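Local atomic coordinates of uncharacterized protein (Parabacteroides merdae, PDB entry 4MXN), a protein that is of unknown function but is probably a glycosyl hydrolase of family 28, a group whose members cleave pectin-type polysaccharides on a parallel beta-helix scaffold. Residues Ile29-Thr35 against Phe58-Leu64; Asp195-Ile199 against Tyr213-Ala217; Val83-Pro88 against Asp120-Val126. All coordinates share one frame; numbering follows the deposited sequence.

How the contacts relate
The three contacts lie in series along the chain; none nests in or crosses another. Contact 1 comes first: the loop 29-35 meets 58-64, closing a 22-residue link that holds helix 38-50 and joining the N-terminal region to the start of strand 61-69. Contact 3 closes a 31-residue link, pairing strand 82-86 with strand 118-120 and the start of helix 123-136. Contact 2, the last, closes 13 residues by setting the loop segment 195-199 against strand 213-214 and the residues after it. Contacts 1 and 3 touch through probable backbone hydrogen bonds of Tyr-63 with Val-83 and Val-85. Contact 2 reaches contact 3 through Arg-196 and Ser-123, while its nearest atoms stay about 16 Å from contact 1.

Contact 1: Ile29-Thr35 against Phe58-Leu64; sequences IKSDGVT and FYVGRYL
The Tyr-63 ring is sandwiched between Ser-31 and Phe-58. Ser-31 CB lies over one face in a CH-pi contact, 3.8 Å from the ring centroid and 30° off the normal. Phe-58 CD2 sits over the centre of the opposite face, and Tyr-63 CG lies in the plane of the Phe-58 ring at its edge. This packing belongs to the N-terminal end of a parallel beta-helix, where the loop before helix 38-50 runs beside strand 61-69. Ile-29 CG2 reaches Tyr-63 CD2 at 3.7 Å, the two side chains crossing at about a right angle; Ile-41 and Ala-44 of that helix touch Ile-29 as well.

The backbones are joined by two weak bonds, Arg-62 N to Ser-31 O and Gly-33 N to Arg-62 O (2.9 Å, but bent to 128°). Asp-32 shapes the loop as an Asx turn. Its OD1 takes Val-34 N and Thr-35 N (2.8 Å for the latter) from the same face of the carboxylate. OD2 uses its syn lone pair for Thr-35 OG1 at 2.7 Å, so both oxygens help fix the rotation of the group.

Water 1 accepts from Leu-64 N and lies 3.0 Å from Lys-30 O; its donations are not all settled. A bend at chi3 (61°) turns the Arg-62 guanidinium so that NE donates to water 2 at 3.0 Å, in the guanidinium plane, while water 2 donates to Gly-33 O at 2.9 Å.

Contact 2: Asp195-Ile199 against Tyr213-Ala217; sequences DRKAI and YFNMA
Lys-197, which comes near Met-216 through its backbone, has its NZ gripped from outside the contact by the carbonyl oxygens of Asn-219 and, through a weak bond, Leu-221. The charged end is therefore tied to the next turn of the chain, while CA of Lys-197 lies 4.4 Å from Met-216 CE. Both segments belong to a parallel beta-helix: 195-199 leads into strand 199-202, and 213-217 starts on strand 213-214 and leaves it.

Across the contact the side chains meet by apolar packing. Phe-214 carries one half of it. Ile-199 CD1 comes to the edge of the Phe-214 ring near its plane, 3.3 Å from CE1 and 3.5 Å from CZ, an approach in which the two side chains cross at about a right angle. Ala-198 CB meets the same ring obliquely, 3.7 Å from Phe-214 CD1. Beyond the segments Val-189 touches both Ala-198 and Phe-214, and Pro-220 does likewise, which places these groups in the buried layer between neighbouring turns.

The other half is Met-216, deposited as selenomethionine. Its CG lies between the backbone N and the carbonyl carbon (chi1 61°), and a further bend at chi3 (-64°) swings the methyl group toward the backbone of 196-197. SE rests 3.8 Å from Ala-198 CB, so Ala-198 CB touches both the Phe-214 ring and the selenium. Arg-196 contributes its backbone here; its guanidinium is held elsewhere, NE by Asn-171 O and NH2 by Ala-169 O. The contact ends where CE of Met-216 approaches Arg-196 O at 3.5 Å.

Contact 3: Val83-Pro88 against Asp120-Val126; sequences VLVAVP and DGRSIAV
Asp-120 is joined to the edge of strand 82-86 by two backbone bonds that use both its N and its O. Asp-120 N donates to Leu-84 O at 2.8 Å, with an N-H...O angle of 173°, and Ala-86 N donates to Asp-120 O at 2.9 Å and 169°. Bonded in this way to the residues flanking Val-85, Asp-120 forms a parallel bridge with it, and both side chains lie on the same face.

The Asp-120 carboxylate is used within its own segment. OD1 accepts from Arg-122 N at 3.1 Å, met from above the carboxylate plane, which makes an Asx turn leading into helix 123-136. Arg-122 is the N-cap, and its carbonyl O accepts from Val-126 N at 2.9 Å in the helix's first turn. Ser-123 OG is satisfied elsewhere, by Asp-168 OD1.

Farther along, side chains join the strand end to the helix start. Val-85 CG2 touches Arg-122 CD at 3.5 Å. Bends at chi2 and chi3 bring the guanidinium alongside Pro-88, Arg-122 NH1 lying 3.5 Å from Pro-88 CG. Ala-125 CB lies against one face of the group, toward its rim. Pro-88 CB meets Ala-125 CB at 3.6 Å, while Val-126 CG2 packs against Ala-86 CB. Helix 123-136 projects after strand 118-120, whose parallel pairing with strand 82-86 is that of successive coils in a right-handed parallel beta-helix, the scaffold of family 28.

Contact 1: Ile29-Thr35 against Phe58-Leu64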
loop_
_atom_site.group_PDB
_atom_site.type_symbol
_atom_site.label_atom_id
_atom_site.label_comp_id
_atom_site.label_asym_id
_atom_site.label_seq_id
_atom_site.Cartn_x
_atom_site.Cartn_y
_atom_site.Cartn_z
ATOM N N ILE A 29 7.275 -0.671 18.454
ATOM C CA ILE A 29 7.204 0.103 17.205
ATOM C C ILE A 29 7.280 1.575 17.617
ATOM O O ILE A 29 6.501 2.006 18.466
ATOM C CB ILE A 29 5.948 -0.254 16.372
ATOM C CG1 ILE A 29 5.977 -1.746 15.944
ATOM C CG2 ILE A 29 5.793 0.676 15.137
ATOM C CD1 ILE A 29 4.587 -2.374 15.652
ATOM N N LYS A 30 8.232 2.332 17.042
ATOM C CA LYS A 30 8.465 3.723 17.463
ATOM C C LYS A 30 8.062 4.725 16.428
ATOM O O LYS A 30 8.384 4.571 15.242
ATOM C CB LYS A 30 9.944 3.930 17.852
ATOM C CG LYS A 30 10.326 3.010 19.022
ATOM C CD LYS A 30 11.737 3.165 19.513
ATOM C CE LYS A 30 12.088 2.113 20.551
ATOM N NZ LYS A 30 11.234 2.178 21.775
ATOM N N SER A 31 7.369 5.772 16.917
ATOM C CA SER A 31 6.801 6.880 16.156
ATOM C C SER A 31 7.718 8.106 16.070
ATOM O O SER A 31 7.201 9.213 15.906
ATOM C CB SER A 31 5.496 7.303 16.808
ATOM O OG SER A 31 5.765 7.809 18.106
ATOM N N ASP A 32 9.058 7.908 16.113
ATOM C CA ASP A 32 10.035 8.993 16.098
ATOM C C ASP A 32 10.461 9.412 14.661
ATOM O O ASP A 32 11.270 10.335 14.498
ATOM C CB ASP A 32 11.261 8.550 16.931
ATOM C CG ASP A 32 11.904 7.224 16.506
ATOM O OD1 ASP A 32 11.706 6.803 15.337
ATOM O OD2 ASP A 32 12.621 6.630 17.321
ATOM N N GLY A 33 9.941 8.697 13.660
ATOM C CA GLY A 33 10.259 8.901 12.246
ATOM C C GLY A 33 11.669 8.515 11.790
ATOM O O GLY A 33 11.989 8.685 10.617
ATOM N N VAL A 34 12.522 7.997 12.699
ATOM C CA VAL A 34 13.926 7.630 12.384
ATOM C C VAL A 34 14.228 6.134 12.667
ATOM O O VAL A 34 15.120 5.573 12.024
ATOM C CB VAL A 34 14.982 8.550 13.080
ATOM C CG1 VAL A 34 14.911 9.993 12.564
ATOM C CG2 VAL A 34 14.878 8.507 14.605
ATOM N N THR A 35 13.544 5.513 13.650
ATOM C CA THR A 35 13.693 4.078 13.970
ATOM C C THR A 35 13.030 3.247 12.873
ATOM O O THR A 35 11.856 3.499 12.577
ATOM C CB THR A 35 13.042 3.767 15.328
ATOM O OG1 THR A 35 13.775 4.452 16.344
ATOM C CG2 THR A 35 12.956 2.252 15.617
ATOM N N PHE A 58 -1.842 2.356 14.537
ATOM C CA PHE A 58 -0.786 3.382 14.492
ATOM C C PHE A 58 -1.503 4.670 14.866
ATOM O O PHE A 58 -2.283 5.169 14.052
ATOM C CB PHE A 58 -0.132 3.450 13.085
ATOM C CG PHE A 58 0.689 2.250 12.678
ATOM C CD1 PHE A 58 0.078 1.089 12.227
ATOM C CD2 PHE A 58 2.078 2.295 12.711
ATOM C CE1 PHE A 58 0.840 -0.023 11.859
ATOM C CE2 PHE A 58 2.840 1.183 12.333
ATOM C CZ PHE A 58 2.212 0.035 11.896
ATOM N N TYR A 59 -1.350 5.168 16.108
ATOM C CA TYR A 59 -2.208 6.283 16.522
ATOM C C TYR A 59 -1.754 7.684 16.100
ATOM O O TYR A 59 -2.620 8.454 15.670
ATOM C CB TYR A 59 -2.519 6.272 18.034
ATOM C CG TYR A 59 -4.008 6.227 18.321
ATOM C CD1 TYR A 59 -4.897 7.065 17.647
ATOM C CD2 TYR A 59 -4.534 5.340 19.257
ATOM C CE1 TYR A 59 -6.271 7.008 17.884
ATOM C CE2 TYR A 59 -5.907 5.279 19.509
ATOM C CZ TYR A 59 -6.770 6.125 18.827
ATOM O OH TYR A 59 -8.125 6.080 19.073
ATOM N N VAL A 60 -0.461 8.044 16.258
ATOM C CA VAL A 60 0.039 9.383 15.913
ATOM C C VAL A 60 1.567 9.316 15.739
ATOM O O VAL A 60 2.204 8.413 16.292
ATOM C CB VAL A 60 -0.409 10.454 16.968
ATOM C CG1 VAL A 60 0.457 10.428 18.232
ATOM C CG2 VAL A 60 -0.469 11.857 16.360
ATOM N N GLY A 61 2.141 10.262 15.002
ATOM C CA GLY A 61 3.580 10.299 14.761
ATOM C C GLY A 61 3.980 9.703 13.424
ATOM O O GLY A 61 3.119 9.314 12.622
ATOM N N ARG A 62 5.301 9.618 13.179
ATOM C CA ARG A 62 5.868 9.109 11.927
ATOM C C ARG A 62 6.502 7.745 12.143
ATOM O O ARG A 62 7.341 7.607 13.024
ATOM C CB ARG A 62 6.920 10.090 11.363
ATOM C CG ARG A 62 6.367 11.468 10.984
ATOM C CD ARG A 62 7.432 12.401 10.395
ATOM N NE ARG A 62 8.043 11.893 9.157
ATOM C CZ ARG A 62 7.495 11.992 7.947
ATOM N NH1 ARG A 62 6.305 12.566 7.791
ATOM N NH2 ARG A 62 8.126 11.505 6.885
ATOM N N TYR A 63 6.117 6.745 11.349
ATOM C CA TYR A 63 6.624 5.393 11.521
ATOM C C TYR A 63 7.399 4.970 10.287
ATOM O O TYR A 63 6.811 4.705 9.234
ATOM C CB TYR A 63 5.479 4.412 11.809
ATOM C CG TYR A 63 4.675 4.745 13.055
ATOM C CD1 TYR A 63 3.558 5.580 12.988
ATOM C CD2 TYR A 63 4.979 4.158 14.281
ATOM C CE1 TYR A 63 2.794 5.859 14.121
ATOM C CE2 TYR A 63 4.197 4.400 15.411
ATOM C CZ TYR A 63 3.114 5.260 15.329
ATOM O OH TYR A 63 2.347 5.520 16.436
ATOM N N LEU A 64 8.724 4.925 10.405
ATOM C CA LEU A 64 9.601 4.524 9.315
ATOM C C LEU A 64 9.491 3.022 9.115
ATOM O O LEU A 64 9.493 2.284 10.097
ATOM C CB LEU A 64 11.052 4.918 9.634
ATOM C CG LEU A 64 12.065 4.845 8.482
ATOM C CD1 LEU A 64 11.824 5.936 7.435
ATOM C CD2 LEU A 64 13.499 4.992 9.034
HETATM O O HOH W 1 10.078 5.369 12.886
HETATM O O HOH W 2 10.795 10.761 8.966
#

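Contact 2: Asp195-Ile199 against Tyr213-Ala217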
loop_
_atom_site.group_PDB
_atom_site.type_symbol
_atom_site.label_atom_id
_atom_site.label_comp_id
_atom_site.label_asym_id
_atom_site.label_seq_id
_atom_site.Cartn_x
_atom_site.Cartn_y
_atom_site.Cartn_z
ATOM N N ASP A 195 4.578 10.382 -11.608
ATOM C CA ASP A 195 3.825 10.611 -12.852
ATOM C C ASP A 195 3.188 9.287 -13.307
ATOM O O ASP A 195 2.661 9.199 -14.422
ATOM C CB ASP A 195 4.739 11.211 -13.953
ATOM C CG ASP A 195 5.886 10.343 -14.458
ATOM O OD1 ASP A 195 6.103 9.241 -13.898
ATOM O OD2 ASP A 195 6.536 10.740 -15.446
ATOM N N ARG A 196 3.278 8.254 -12.443
ATOM C CA ARG A 196 2.799 6.901 -12.702
ATOM C C ARG A 196 1.310 6.742 -12.379
ATOM O O ARG A 196 0.706 7.618 -11.754
ATOM C CB ARG A 196 3.644 5.887 -11.900
ATOM C CG ARG A 196 5.100 5.835 -12.406
ATOM C CD ARG A 196 6.066 5.177 -11.426
ATOM N NE ARG A 196 6.200 5.923 -10.159
ATOM C CZ ARG A 196 7.050 6.927 -9.958
ATOM N NH1 ARG A 196 7.837 7.347 -10.942
ATOM N NH2 ARG A 196 7.114 7.525 -8.772
ATOM N N LYS A 197 0.732 5.592 -12.801
ATOM C CA LYS A 197 -0.662 5.233 -12.539
ATOM C C LYS A 197 -0.891 5.105 -11.046
ATOM O O LYS A 197 0.055 4.851 -10.296
ATOM C CB LYS A 197 -1.056 3.925 -13.269
ATOM C CG LYS A 197 -0.986 4.030 -14.802
ATOM C CD LYS A 197 -2.232 4.702 -15.368
ATOM C CE LYS A 197 -2.210 4.871 -16.872
ATOM N NZ LYS A 197 -3.492 5.432 -17.345
ATOM N N ALA A 198 -2.128 5.346 -10.608
ATOM C CA ALA A 198 -2.503 5.244 -9.205
ATOM C C ALA A 198 -2.934 3.830 -8.874
ATOM O O ALA A 198 -2.725 3.389 -7.745
ATOM C CB ALA A 198 -3.636 6.209 -8.888
ATOM N N ILE A 199 -3.600 3.137 -9.830
ATOM C CA ILE A 199 -4.142 1.788 -9.584
ATOM C C ILE A 199 -3.935 0.880 -10.773
ATOM O O ILE A 199 -4.286 1.242 -11.893
ATOM C CB ILE A 199 -5.651 1.849 -9.207
ATOM C CG1 ILE A 199 -5.845 2.588 -7.875
ATOM C CG2 ILE A 199 -6.283 0.423 -9.092
ATOM C CD1 ILE A 199 -7.078 3.119 -7.761
ATOM N N TYR A 213 -10.600 9.647 -4.446
ATOM C CA TYR A 213 -10.093 10.872 -5.075
ATOM C C TYR A 213 -8.669 10.648 -5.576
ATOM O O TYR A 213 -7.842 10.092 -4.844
ATOM C CB TYR A 213 -10.142 12.068 -4.089
ATOM C CG TYR A 213 -9.771 13.396 -4.717
ATOM C CD1 TYR A 213 -10.665 14.075 -5.538
ATOM C CD2 TYR A 213 -8.527 13.980 -4.482
ATOM C CE1 TYR A 213 -10.324 15.290 -6.129
ATOM C CE2 TYR A 213 -8.178 15.203 -5.061
ATOM C CZ TYR A 213 -9.074 15.847 -5.895
ATOM O OH TYR A 213 -8.706 17.040 -6.465
ATOM N N PHE A 214 -8.393 11.059 -6.828
ATOM C CA PHE A 214 -7.058 10.971 -7.446
ATOM C C PHE A 214 -6.632 12.412 -7.731
ATOM O O PHE A 214 -7.306 13.077 -8.507
ATOM C CB PHE A 214 -7.093 10.087 -8.698
ATOM C CG PHE A 214 -7.664 8.719 -8.425
ATOM C CD1 PHE A 214 -6.856 7.691 -7.943
ATOM C CD2 PHE A 214 -9.025 8.466 -8.598
ATOM C CE1 PHE A 214 -7.392 6.433 -7.672
ATOM C CE2 PHE A 214 -9.553 7.207 -8.342
ATOM C CZ PHE A 214 -8.737 6.201 -7.875
ATOM N N ASN A 215 -5.598 12.935 -7.032
ATOM C CA ASN A 215 -5.248 14.354 -7.171
ATOM C C ASN A 215 -4.485 14.713 -8.498
ATOM O O ASN A 215 -4.155 15.889 -8.716
ATOM C CB ASN A 215 -4.439 14.817 -5.946
ATOM C CG ASN A 215 -2.959 14.573 -6.054
ATOM O OD1 ASN A 215 -2.498 13.688 -6.809
ATOM N ND2 ASN A 215 -2.183 15.362 -5.307
HETATM N N MSE A 216 -4.151 13.688 -9.303
HETATM C CA MSE A 216 -3.427 13.718 -10.587
HETATM C C MSE A 216 -4.382 14.121 -11.731
HETATM O O MSE A 216 -5.583 13.927 -11.603
HETATM C CB MSE A 216 -2.809 12.315 -10.858
HETATM C CG MSE A 216 -3.858 11.177 -10.973
HETATM SE SE MSE A 216 -3.188 9.332 -11.012
HETATM C CE MSE A 216 -2.157 9.357 -12.676
ATOM N N ALA A 217 -3.862 14.584 -12.869
ATOM C CA ALA A 217 -4.733 14.994 -13.977
ATOM C C ALA A 217 -5.148 13.839 -14.927
ATOM O O ALA A 217 -6.336 13.742 -15.237
ATOM C CB ALA A 217 -4.083 16.111 -14.772
#

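Contact 3: Val83-Pro88 against Asp120-Val126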
loop_
_atom_site.group_PDB
_atom_site.type_symbol
_atom_site.label_atom_id
_atom_site.label_comp_id
_atom_site.label_asym_id
_atom_site.label_seq_id
_atom_site.Cartn_x
_atom_site.Cartn_y
_atom_site.Cartn_z
ATOM N N VAL A 83 1.666 8.757 10.173
ATOM C CA VAL A 83 2.207 8.567 8.825
ATOM C C VAL A 83 3.053 7.305 8.830
ATOM O O VAL A 83 3.936 7.190 9.691
ATOM C CB VAL A 83 3.053 9.774 8.302
ATOM C CG1 VAL A 83 3.438 9.591 6.823
ATOM C CG2 VAL A 83 2.373 11.127 8.540
ATOM N N LEU A 84 2.817 6.392 7.864
ATOM C CA LEU A 84 3.659 5.211 7.617
ATOM C C LEU A 84 4.627 5.655 6.497
ATOM O O LEU A 84 4.170 5.961 5.392
ATOM C CB LEU A 84 2.777 4.006 7.232
ATOM C CG LEU A 84 3.418 2.620 7.337
ATOM C CD1 LEU A 84 3.890 2.313 8.785
ATOM C CD2 LEU A 84 2.462 1.550 6.856
ATOM N N VAL A 85 5.914 5.861 6.812
ATOM C CA VAL A 85 6.832 6.425 5.817
ATOM C C VAL A 85 7.856 5.389 5.310
ATOM O O VAL A 85 8.459 4.655 6.074
ATOM C CB VAL A 85 7.513 7.744 6.323
ATOM C CG1 VAL A 85 8.146 7.600 7.706
ATOM C CG2 VAL A 85 8.526 8.292 5.323
ATOM N N ALA A 86 8.024 5.338 4.006
ATOM C CA ALA A 86 8.994 4.461 3.368
ATOM C C ALA A 86 10.430 4.883 3.685
ATOM O O ALA A 86 10.785 6.060 3.562
ATOM C CB ALA A 86 8.791 4.492 1.862
ATOM N N VAL A 87 11.262 3.908 4.072
ATOM C CA VAL A 87 12.697 4.107 4.256
ATOM C C VAL A 87 13.324 4.231 2.835
ATOM O O VAL A 87 12.907 3.480 1.961
ATOM C CB VAL A 87 13.310 2.951 5.093
ATOM C CG1 VAL A 87 13.159 1.588 4.409
ATOM C CG2 VAL A 87 14.766 3.233 5.455
ATOM N N PRO A 88 14.261 5.177 2.561
ATOM C CA PRO A 88 14.782 5.318 1.177
ATOM C C PRO A 88 15.887 4.298 0.907
ATOM O O PRO A 88 17.047 4.667 0.738
ATOM C CB PRO A 88 15.310 6.756 1.152
ATOM C CG PRO A 88 15.684 7.062 2.554
ATOM C CD PRO A 88 14.813 6.209 3.463
ATOM N N ASP A 120 3.280 7.227 3.017
ATOM C CA ASP A 120 4.179 8.112 2.259
ATOM C C ASP A 120 5.297 7.312 1.596
ATOM O O ASP A 120 6.172 6.758 2.286
ATOM C CB ASP A 120 4.761 9.204 3.186
ATOM C CG ASP A 120 5.625 10.281 2.513
ATOM O OD1 ASP A 120 5.978 10.116 1.319
ATOM O OD2 ASP A 120 6.001 11.251 3.200
ATOM N N GLY A 121 5.270 7.304 0.263
ATOM C CA GLY A 121 6.207 6.526 -0.549
ATOM C C GLY A 121 7.600 7.071 -0.725
ATOM O O GLY A 121 8.488 6.321 -1.161
ATOM N N ARG A 122 7.816 8.384 -0.435
ATOM C CA ARG A 122 9.122 9.056 -0.594
ATOM C C ARG A 122 9.770 8.669 -1.927
ATOM O O ARG A 122 10.936 8.283 -1.979
ATOM C CB ARG A 122 10.051 8.714 0.593
ATOM C CG ARG A 122 9.513 9.250 1.926
ATOM C CD ARG A 122 10.595 9.715 2.858
ATOM N NE ARG A 122 11.434 10.787 2.315
ATOM C CZ ARG A 122 12.764 10.774 2.343
ATOM N NH1 ARG A 122 13.414 9.739 2.860
ATOM N NH2 ARG A 122 13.456 11.794 1.847
ATOM N N SER A 123 8.981 8.750 -3.014
ATOM C CA SER A 123 9.334 8.285 -4.347
ATOM C C SER A 123 10.726 8.700 -4.846
ATOM O O SER A 123 11.442 7.828 -5.319
ATOM C CB SER A 123 8.279 8.712 -5.361
ATOM O OG SER A 123 8.286 10.108 -5.596
ATOM N N ILE A 124 11.109 9.984 -4.754
ATOM C CA ILE A 124 12.399 10.441 -5.291
ATOM C C ILE A 124 13.555 9.750 -4.557
ATOM O O ILE A 124 14.414 9.156 -5.213
ATOM C CB ILE A 124 12.537 11.998 -5.306
ATOM C CG1 ILE A 124 11.477 12.603 -6.291
ATOM C CG2 ILE A 124 14.007 12.451 -5.637
ATOM C CD1 ILE A 124 11.534 14.048 -6.598
ATOM N N ALA A 125 13.551 9.776 -3.231
ATOM C CA ALA A 125 14.616 9.157 -2.426
ATOM C C ALA A 125 14.653 7.633 -2.567
ATOM O O ALA A 125 15.741 7.068 -2.653
ATOM C CB ALA A 125 14.458 9.547 -0.968
ATOM N N VAL A 126 13.476 6.971 -2.631
ATOM C CA VAL A 126 13.384 5.502 -2.785
ATOM C C VAL A 126 13.892 5.099 -4.189
ATOM O O VAL A 126 14.705 4.171 -4.306
ATOM C CB VAL A 126 11.949 4.976 -2.496
ATOM C CG1 VAL A 126 11.779 3.529 -2.966
ATOM C CG2 VAL A 126 11.603 5.096 -1.014
#